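Local coordinates for methyl-coenzyme M reductase subunit beta (Methanosarcina barkeri, PDB 1E6Y), which forms part of methyl-coenzyme M reductase I, which makes methane and the mixed heterodisulfide from methyl-coenzyme M and coenzyme B with nickel cofactor F430, at residues Glu83-Leu88 and Thr97-Val102; Ser187-Met192 and Phe220-Ala225; Arg270-Ala275 and Pro297-Cys302. One frame throughout, in Å; residues are numbered along the deposited sequence.

Contact 1: Glu83-Leu88 and Thr97-Val102; sequences ENVKKL and TNVIKV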
loop_
_atom_site.group_PDB
_atom_site.type_symbol
_atom_site.label_atom_id
_atom_site.label_comp_id
_atom_site.label_asym_id
_atom_site.label_seq_id
_atom_site.Cartn_x
_atom_site.Cartn_y
_atom_site.Cartn_z
ATOM N N GLU E 83 10.378 29.077 24.260
ATOM C CA GLU E 83 11.391 28.835 25.289
ATOM C C GLU E 83 11.326 27.401 25.792
ATOM O O GLU E 83 12.348 26.723 25.902
ATOM C CB GLU E 83 11.182 29.768 26.484
ATOM C CG GLU E 83 11.467 31.234 26.234
ATOM C CD GLU E 83 11.058 32.106 27.414
ATOM O OE1 GLU E 83 11.398 31.749 28.568
ATOM O OE2 GLU E 83 10.378 33.134 27.190
ATOM N N ASN E 84 10.120 26.975 26.157
ATOM C CA ASN E 84 9.923 25.663 26.756
ATOM C C ASN E 84 10.113 24.552 25.732
ATOM O O ASN E 84 10.651 23.491 26.053
ATOM C CB ASN E 84 8.530 25.567 27.378
ATOM C CG ASN E 84 8.414 24.421 28.357
ATOM O OD1 ASN E 84 8.984 24.463 29.450
ATOM N ND2 ASN E 84 7.716 23.364 27.953
ATOM N N VAL E 85 9.701 24.815 24.495
ATOM C CA VAL E 85 9.924 23.881 23.396
ATOM C C VAL E 85 11.420 23.654 23.171
ATOM O O VAL E 85 11.861 22.513 23.060
ATOM C CB VAL E 85 9.244 24.385 22.090
ATOM C CG1 VAL E 85 9.766 23.624 20.872
ATOM C CG2 VAL E 85 7.737 24.209 22.199
ATOM N N LYS E 86 12.210 24.722 23.232
ATOM C CA LYS E 86 13.659 24.601 23.096
ATOM C C LYS E 86 14.262 23.740 24.205
ATOM O O LYS E 86 15.159 22.936 23.949
ATOM C CB LYS E 86 14.330 25.980 23.091
ATOM C CG LYS E 86 15.850 25.901 23.030
ATOM C CD LYS E 86 16.502 27.215 22.652
ATOM C CE LYS E 86 18.002 27.020 22.454
ATOM N NZ LYS E 86 18.692 28.266 22.018
ATOM N N LYS E 87 13.752 23.890 25.425
ATOM C CA LYS E 87 14.229 23.103 26.563
ATOM C C LYS E 87 13.970 21.609 26.379
ATOM O O LYS E 87 14.772 20.775 26.803
ATOM C CB LYS E 87 13.568 23.577 27.860
ATOM C CG LYS E 87 14.054 24.930 28.360
ATOM C CD LYS E 87 13.339 25.326 29.643
ATOM C CE LYS E 87 13.668 26.756 30.040
ATOM N NZ LYS E 87 12.898 27.190 31.240
ATOM N N LEU E 88 12.851 21.280 25.739
ATOM C CA LEU E 88 12.461 19.890 25.518
ATOM C C LEU E 88 13.118 19.287 24.279
ATOM O O LEU E 88 13.385 18.086 24.234
ATOM C CB LEU E 88 10.940 19.789 25.393
ATOM C CG LEU E 88 10.155 20.099 26.667
ATOM C CD1 LEU E 88 8.685 20.240 26.344
ATOM C CD2 LEU E 88 10.381 18.996 27.689
ATOM N N THR E 97 20.499 23.350 19.087
ATOM C CA THR E 97 19.047 23.502 19.052
ATOM C C THR E 97 18.682 24.963 18.811
ATOM O O THR E 97 19.301 25.872 19.370
ATOM C CB THR E 97 18.396 23.050 20.372
ATOM O OG1 THR E 97 18.812 21.715 20.678
ATOM C CG2 THR E 97 16.879 23.089 20.263
ATOM N N ASN E 98 17.697 25.182 17.946
ATOM C CA ASN E 98 17.255 26.530 17.624
ATOM C C ASN E 98 15.744 26.567 17.445
ATOM O O ASN E 98 15.195 25.865 16.597
ATOM C CB ASN E 98 17.951 27.018 16.350
ATOM C CG ASN E 98 17.731 28.495 16.093
ATOM O OD1 ASN E 98 17.778 29.312 17.014
ATOM N ND2 ASN E 98 17.483 28.847 14.834
ATOM N N VAL E 99 15.073 27.313 18.317
ATOM C CA VAL E 99 13.628 27.486 18.228
ATOM C C VAL E 99 13.288 28.972 18.136
ATOM O O VAL E 99 13.535 29.740 19.070
ATOM C CB VAL E 99 12.907 26.862 19.444
ATOM C CG1 VAL E 99 11.395 26.988 19.282
ATOM C CG2 VAL E 99 13.302 25.401 19.590
ATOM N N ILE E 100 12.743 29.366 16.990
ATOM C CA ILE E 100 12.494 30.769 16.682
ATOM C C ILE E 100 11.007 31.018 16.463
ATOM O O ILE E 100 10.328 30.246 15.783
ATOM C CB ILE E 100 13.266 31.205 15.406
ATOM C CG1 ILE E 100 14.769 31.015 15.611
ATOM C CG2 ILE E 100 12.974 32.662 15.080
ATOM C CD1 ILE E 100 15.583 31.245 14.355
ATOM N N LYS E 101 10.510 32.093 17.064
ATOM C CA LYS E 101 9.159 32.578 16.813
ATOM C C LYS E 101 9.127 33.360 15.499
ATOM O O LYS E 101 9.954 34.245 15.274
ATOM C CB LYS E 101 8.711 33.474 17.971
ATOM C CG LYS E 101 7.290 33.983 17.851
ATOM C CD LYS E 101 6.983 35.030 18.910
ATOM C CE LYS E 101 7.714 36.333 18.636
ATOM N NZ LYS E 101 7.292 37.390 19.593
ATOM N N VAL E 102 8.198 32.998 14.620
ATOM C CA VAL E 102 8.048 33.660 13.325
ATOM C C VAL E 102 6.598 34.113 13.108
ATOM O O VAL E 102 5.675 33.576 13.730
ATOM C CB VAL E 102 8.546 32.729 12.147
ATOM C CG1 VAL E 102 8.888 31.336 12.665
ATOM C CG2 VAL E 102 7.514 32.633 11.026
HETATM O O HOH W 1 16.920 29.188 19.766
#
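Val85 and Lys86 of helix 78-89 pack against Val99 of strand 98-102 and Thr97 just before it. The apolar part centres on Val99, whose two methyls do different work. Val99 CG2 lies against the backbone of the helix, 3.6 Å from Lys86 CA, and also touches Lys86 CB. Val85 CG1 faces both methyls of Val99, with Val99 CG1 at 4.1 Å and Val99 CG2 slightly farther. The two valine side chains cross at about a right angle. The methyl CG2 of Thr97 adds a contact at 4.1 Å from Lys86 CG. Here the two side chains run past each other in opposite directions.

The polar part is carried by Lys86. Its CG is anti to the backbone N (chi1 177°) and the rest of the chain is extended. This shape carries the amine past Thr97, with Lys86 CE 3.5 Å from Thr97 O. Lys86 NZ then donates to water 1 at 3.0 Å. The same water accepts from Val99 N at 3.0 Å and donates to Asn98 OD1 at 2.9 Å. It thus joins the tip of the lysine to both backbone and side chain of the strand. The positive amine probably polarises this water and strengthens its bond to Asn98. Thr97 OG1 is engaged elsewhere, by Asp95.

Asn98 and Ile100 make backbone bonds to Gln111 and Leu109 of strand 107-111. Val85 also reaches Ile110 of that strand and Thr137 of helix 125-141. A short loop joins helix to strand. The arrangement fits a ferredoxin-like alpha+beta sandwich, with the helix packed on 98-102, an outermost strand of the antiparallel sheet within this chain.

Contact 2: Ser187-Met192 and Phe220-Ala225; sequences SLRNIM and FEMGGA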
loop_
_atom_site.group_PDB
_atom_site.type_symbol
_atom_site.label_atom_id
_atom_site.label_comp_id
_atom_site.label_asym_id
_atom_site.label_seq_id
_atom_site.Cartn_x
_atom_site.Cartn_y
_atom_site.Cartn_z
ATOM N N SER E 187 14.540 10.139 -0.401
ATOM C CA SER E 187 13.970 11.049 0.594
ATOM C C SER E 187 14.197 12.528 0.272
ATOM O O SER E 187 13.271 13.335 0.361
ATOM C CB SER E 187 14.521 10.733 1.982
ATOM O OG SER E 187 14.062 9.471 2.435
ATOM N N LEU E 188 15.415 12.871 -0.144
ATOM C CA LEU E 188 15.751 14.255 -0.480
ATOM C C LEU E 188 15.166 14.674 -1.828
ATOM O O LEU E 188 15.204 15.851 -2.190
ATOM C CB LEU E 188 17.273 14.452 -0.483
ATOM C CG LEU E 188 17.976 14.195 0.853
ATOM C CD1 LEU E 188 19.484 14.298 0.690
ATOM C CD2 LEU E 188 17.474 15.184 1.893
ATOM N N ARG E 189 14.625 13.709 -2.569
ATOM C CA ARG E 189 13.918 14.021 -3.809
ATOM C C ARG E 189 12.452 14.300 -3.583
ATOM O O ARG E 189 11.791 14.874 -4.455
ATOM C CB ARG E 189 14.124 12.885 -4.809
ATOM C CG ARG E 189 15.595 12.568 -5.049
ATOM C CD ARG E 189 15.823 11.740 -6.303
ATOM N NE ARG E 189 15.521 12.553 -7.493
ATOM C CZ ARG E 189 15.507 11.970 -8.708
ATOM N NH1 ARG E 189 15.249 12.792 -9.724
ATOM N NH2 ARG E 189 15.744 10.681 -8.833
ATOM N N ASN E 190 11.935 13.974 -2.402
ATOM C CA ASN E 190 10.532 14.252 -2.118
ATOM C C ASN E 190 10.322 15.641 -1.509
ATOM O O ASN E 190 9.901 15.774 -0.357
ATOM C CB ASN E 190 9.941 13.176 -1.202
ATOM C CG ASN E 190 8.432 13.079 -1.327
ATOM O OD1 ASN E 190 7.804 13.878 -2.025
ATOM N ND2 ASN E 190 7.844 12.075 -0.684
ATOM N N ILE E 191 10.598 16.671 -2.306
ATOM C CA ILE E 191 10.411 18.059 -1.889
ATOM C C ILE E 191 9.695 18.798 -3.014
ATOM O O ILE E 191 10.257 18.977 -4.094
ATOM C CB ILE E 191 11.775 18.756 -1.625
ATOM C CG1 ILE E 191 12.573 17.975 -0.578
ATOM C CG2 ILE E 191 11.552 20.193 -1.168
ATOM C CD1 ILE E 191 14.022 18.385 -0.482
ATOM N N MET E 192 8.452 19.210 -2.775
ATOM C CA MET E 192 7.655 19.797 -3.848
ATOM C C MET E 192 8.243 21.129 -4.303
ATOM O O MET E 192 8.865 21.850 -3.517
ATOM C CB MET E 192 6.184 19.952 -3.423
ATOM C CG MET E 192 5.827 21.271 -2.767
ATOM S SD MET E 192 4.139 21.275 -2.112
ATOM C CE MET E 192 3.170 21.018 -3.599
ATOM N N PHE E 220 23.037 10.934 -5.405
ATOM C CA PHE E 220 24.170 10.363 -4.687
ATOM C C PHE E 220 23.725 9.288 -3.696
ATOM O O PHE E 220 24.336 8.222 -3.615
ATOM C CB PHE E 220 24.952 11.459 -3.958
ATOM C CG PHE E 220 26.050 12.071 -4.787
ATOM C CD1 PHE E 220 25.749 12.857 -5.895
ATOM C CD2 PHE E 220 27.386 11.843 -4.472
ATOM C CE1 PHE E 220 26.762 13.405 -6.679
ATOM C CE2 PHE E 220 28.406 12.387 -5.249
ATOM C CZ PHE E 220 28.095 13.169 -6.353
ATOM N N GLU E 221 22.637 9.544 -2.976
ATOM C CA GLU E 221 22.132 8.565 -2.015
ATOM C C GLU E 221 21.497 7.359 -2.715
ATOM O O GLU E 221 21.457 6.261 -2.155
ATOM C CB GLU E 221 21.129 9.216 -1.057
ATOM C CG GLU E 221 20.883 8.386 0.200
ATOM C CD GLU E 221 20.018 9.077 1.240
ATOM O OE1 GLU E 221 19.471 10.167 0.963
ATOM O OE2 GLU E 221 19.887 8.519 2.347
ATOM N N MET E 222 21.059 7.559 -3.959
ATOM C CA MET E 222 20.538 6.479 -4.804
ATOM C C MET E 222 21.649 5.580 -5.347
ATOM O O MET E 222 21.374 4.561 -5.981
ATOM C CB MET E 222 19.768 7.057 -5.996
ATOM C CG MET E 222 18.418 7.660 -5.667
ATOM S SD MET E 222 17.846 8.733 -6.990
ATOM C CE MET E 222 17.901 7.611 -8.407
ATOM N N GLY E 223 22.897 5.998 -5.157
ATOM C CA GLY E 223 24.019 5.276 -5.734
ATOM C C GLY E 223 24.124 5.501 -7.230
ATOM O O GLY E 223 24.664 4.661 -7.952
ATOM N N GLY E 224 23.600 6.635 -7.693
ATOM C CA GLY E 224 23.621 6.954 -9.109
ATOM C C GLY E 224 24.762 7.877 -9.498
ATOM O O GLY E 224 24.791 8.403 -10.612
ATOM N N ALA E 225 25.703 8.074 -8.579
ATOM C CA ALA E 225 26.888 8.880 -8.851
ATOM C C ALA E 225 28.133 8.131 -8.394
ATOM O O ALA E 225 29.004 8.688 -7.724
ATOM C CB ALA E 225 26.783 10.223 -8.146
HETATM O O HOH W 2 17.779 11.339 -0.921
#
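The guanidinium of Arg189 meets the thioether of Met222, which approaches it obliquely. Arg189 NH2 is 3.4 Å from Met222 SD, and the methyl Met222 CE is 3.8 Å from the same nitrogen. Met222 SD also lies 3.7 Å from Arg189 CD, in the aliphatic part of the arginine. A bend at chi3 (56°) turns the methionine methyl so that CE as well as SD lies near Arg189 NH2. The two side chains cross at about a right angle. The phenyl ring of Phe220 has Ala225 CB over the centre of one face, 3.4 Å above the plane, within its own segment.

Leu188 and Glu221 also cross at about a right angle. Leu188 CD1 lies 4.1 Å from Glu221 OE1. Water 2 joins the same two residues: it accepts from Leu188 N at 2.9 Å and donates to Glu221 OE1 at 2.8 Å.

Phe220 and Glu221 belong to helix 204-221, and a Schellman motif with Gly223 at positive phi follows. Arg189 NH1 forms a salt bridge with Glu215 and bonds to Ser382 O. The carboxylate of Glu221 accepts backbone N-H groups of Ala121 and Asp122 of the second beta subunit. The charged groups are thus buried with their main polar partners outside the contact, water 2 adds a bond to Glu221, and the soft sulfur probably adds a weak, polarisable contact to the cation.

Contact 3: Arg270-Ala275 and Pro297-Cys302; sequences RRAIEA and PKWNAC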
loop_
_atom_site.group_PDB
_atom_site.type_symbol
_atom_site.label_atom_id
_atom_site.label_comp_id
_atom_site.label_asym_id
_atom_site.label_seq_id
_atom_site.Cartn_x
_atom_site.Cartn_y
_atom_site.Cartn_z
ATOM N N ARG E 270 26.570 26.877 -30.290
ATOM C CA ARG E 270 27.682 27.768 -30.621
ATOM C C ARG E 270 28.773 27.658 -29.558
ATOM O O ARG E 270 29.927 27.362 -29.849
ATOM C CB ARG E 270 27.223 29.225 -30.708
ATOM C CG ARG E 270 28.358 30.182 -31.066
ATOM C CD ARG E 270 27.966 31.632 -30.969
ATOM N NE ARG E 270 27.722 32.166 -29.637
ATOM C CZ ARG E 270 26.540 32.544 -29.160
ATOM N NH1 ARG E 270 25.470 32.444 -29.936
ATOM N NH2 ARG E 270 26.425 33.033 -27.931
ATOM N N ARG E 271 28.346 27.811 -28.296
ATOM C CA ARG E 271 29.303 27.717 -27.187
ATOM C C ARG E 271 29.952 26.371 -27.011
ATOM O O ARG E 271 31.147 26.257 -26.693
ATOM C CB ARG E 271 28.586 28.156 -25.900
ATOM C CG ARG E 271 28.279 29.655 -25.936
ATOM C CD ARG E 271 27.272 30.001 -24.870
ATOM N NE ARG E 271 26.858 31.381 -24.739
ATOM C CZ ARG E 271 27.522 32.380 -24.175
ATOM N NH1 ARG E 271 27.032 33.604 -24.081
ATOM N NH2 ARG E 271 28.738 32.147 -23.679
ATOM N N ALA E 272 29.193 25.309 -27.271
ATOM C CA ALA E 272 29.735 23.954 -27.189
ATOM C C ALA E 272 30.806 23.715 -28.255
ATOM O O ALA E 272 31.801 23.037 -28.002
ATOM C CB ALA E 272 28.620 22.926 -27.327
ATOM N N ILE E 273 30.602 24.294 -29.439
ATOM C CA ILE E 273 31.571 24.195 -30.530
ATOM C C ILE E 273 32.822 25.021 -30.232
ATOM O O ILE E 273 33.944 24.544 -30.403
ATOM C CB ILE E 273 30.954 24.660 -31.874
ATOM C CG1 ILE E 273 29.895 23.653 -32.334
ATOM C CG2 ILE E 273 32.037 24.790 -32.943
ATOM C CD1 ILE E 273 29.031 24.142 -33.470
ATOM N N GLU E 274 32.622 26.233 -29.723
ATOM C CA GLU E 274 33.732 27.110 -29.353
ATOM C C GLU E 274 34.611 26.485 -28.276
ATOM O O GLU E 274 35.833 26.629 -28.305
ATOM C CB GLU E 274 33.203 28.460 -28.865
ATOM C CG GLU E 274 32.675 29.361 -29.973
ATOM C CD GLU E 274 31.866 30.541 -29.452
ATOM O OE1 GLU E 274 31.508 30.555 -28.253
ATOM O OE2 GLU E 274 31.550 31.442 -30.257
ATOM N N ALA E 275 33.989 25.756 -27.355
ATOM C CA ALA E 275 34.716 25.116 -26.260
ATOM C C ALA E 275 35.378 23.801 -26.676
ATOM O O ALA E 275 36.137 23.211 -25.904
ATOM C CB ALA E 275 33.776 24.882 -25.081
ATOM N N PRO E 297 30.049 13.439 -20.899
ATOM C CA PRO E 297 29.481 14.052 -19.689
ATOM C C PRO E 297 29.443 15.584 -19.729
ATOM O O PRO E 297 28.512 16.195 -19.208
ATOM C CB PRO E 297 30.381 13.530 -18.569
ATOM C CG PRO E 297 30.920 12.238 -19.100
ATOM C CD PRO E 297 31.140 12.506 -20.567
ATOM N N LYS E 298 30.426 16.200 -20.383
ATOM C CA LYS E 298 30.439 17.655 -20.527
ATOM C C LYS E 298 29.346 18.154 -21.465
ATOM O O LYS E 298 28.728 19.186 -21.210
ATOM C CB LYS E 298 31.796 18.133 -21.035
ATOM C CG LYS E 298 32.677 18.706 -19.950
ATOM C CD LYS E 298 33.638 19.720 -20.527
ATOM C CE LYS E 298 34.471 20.341 -19.440
ATOM N NZ LYS E 298 35.829 20.656 -19.946
ATOM N N TRP E 299 29.136 17.440 -22.566
ATOM C CA TRP E 299 28.042 17.757 -23.478
ATOM C C TRP E 299 26.708 17.660 -22.744
ATOM O O TRP E 299 25.842 18.522 -22.896
ATOM C CB TRP E 299 28.041 16.809 -24.683
ATOM C CG TRP E 299 26.769 16.881 -25.480
ATOM C CD1 TRP E 299 25.838 15.892 -25.630
ATOM C CD2 TRP E 299 26.237 18.036 -26.140
ATOM N NE1 TRP E 299 24.755 16.362 -26.332
ATOM C CE2 TRP E 299 24.974 17.676 -26.661
ATOM C CE3 TRP E 299 26.703 19.345 -26.339
ATOM C CZ2 TRP E 299 24.168 18.575 -27.369
ATOM C CZ3 TRP E 299 25.900 20.241 -27.042
ATOM C CH2 TRP E 299 24.647 19.848 -27.549
ATOM N N ASN E 300 26.553 16.607 -21.948
ATOM C CA ASN E 300 25.356 16.439 -21.135
ATOM C C ASN E 300 25.137 17.632 -20.207
ATOM O O ASN E 300 24.013 18.121 -20.076
ATOM C CB ASN E 300 25.446 15.151 -20.312
ATOM C CG ASN E 300 24.177 14.873 -19.542
ATOM O OD1 ASN E 300 23.148 14.549 -20.131
ATOM N ND2 ASN E 300 24.214 15.093 -18.234
ATOM N N ALA E 301 26.217 18.128 -19.608
ATOM C CA ALA E 301 26.154 19.324 -18.770
ATOM C C ALA E 301 25.757 20.564 -19.581
ATOM O O ALA E 301 24.987 21.399 -19.106
ATOM C CB ALA E 301 27.491 19.551 -18.079
ATOM N N CYS E 302 26.256 20.657 -20.815
ATOM C CA CYS E 302 25.858 21.718 -21.740
ATOM C C CYS E 302 24.359 21.672 -22.019
ATOM O O CYS E 302 23.686 22.701 -22.006
ATOM C CB CYS E 302 26.615 21.590 -23.065
ATOM S SG CYS E 302 28.354 22.052 -22.997
#
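Between 270-275 and 297-302 the nearest CA atoms are those of Ala272 and Cys302, 7.1 Å apart. The small side chain of Ala272 points toward the other helix and carries the contact. Its methyl sits at the edge of the Trp299 indole, in the plane of the ring, and not over a face. Ala272 CB is 3.8 Å from Trp299 CZ3 and 4.2 Å from Trp299 CE3, so the six-membered part of the ring does the touching. Trp299 has CG anti to the backbone N (chi1 167°). The ring end thereby comes nearer to Ala272 than the first bond of the side chain would suggest. On the same methyl, Cys302 SG makes a longer apolar contact at 4.4 Å from Ala272 CB.

The two helices, 261-274 and 296-318, flank an antiparallel beta hairpin in sequence, strands 278-283 and 289-293, and pack against each other. Ile278 of the first strand touches both Ala272 and Trp299, so it belongs to the same apolar cluster.

The indole nitrogen is held apart from this cluster: Trp299 NE1 bonds to Pro342 O, which helps fix the rotation of the ring. On the first helix, Arg270 NE has a long salt bridge, 3.9 Å, to Glu274 OE2, which lies at the edge of its guanidinium and in its plane. Tyr2 of the gamma subunit packs on Arg270 and Ile273, while Pro246 of that subunit packs on Pro297.

How the contacts relate
From the N terminus, the three contacts follow one another in series. None nests in or crosses another. Contact 1 closes a short loop of eight residues and ties helix 78-89 to the four-stranded antiparallel layer of the N-terminal domain. Contact 2 closes a largely helical loop, joining the segment before helix 193-199 to the end of helix 204-221. Contact 3 brings together the helices flanking a beta hairpin. Contacts 2 and 3 both lie in the C-terminal domain, with centres about 26 Å apart and nearest atoms about 10 Å apart. Contacts 1 and 3 lie on opposite sides of the chain's centre, their own centres about 49 Å apart.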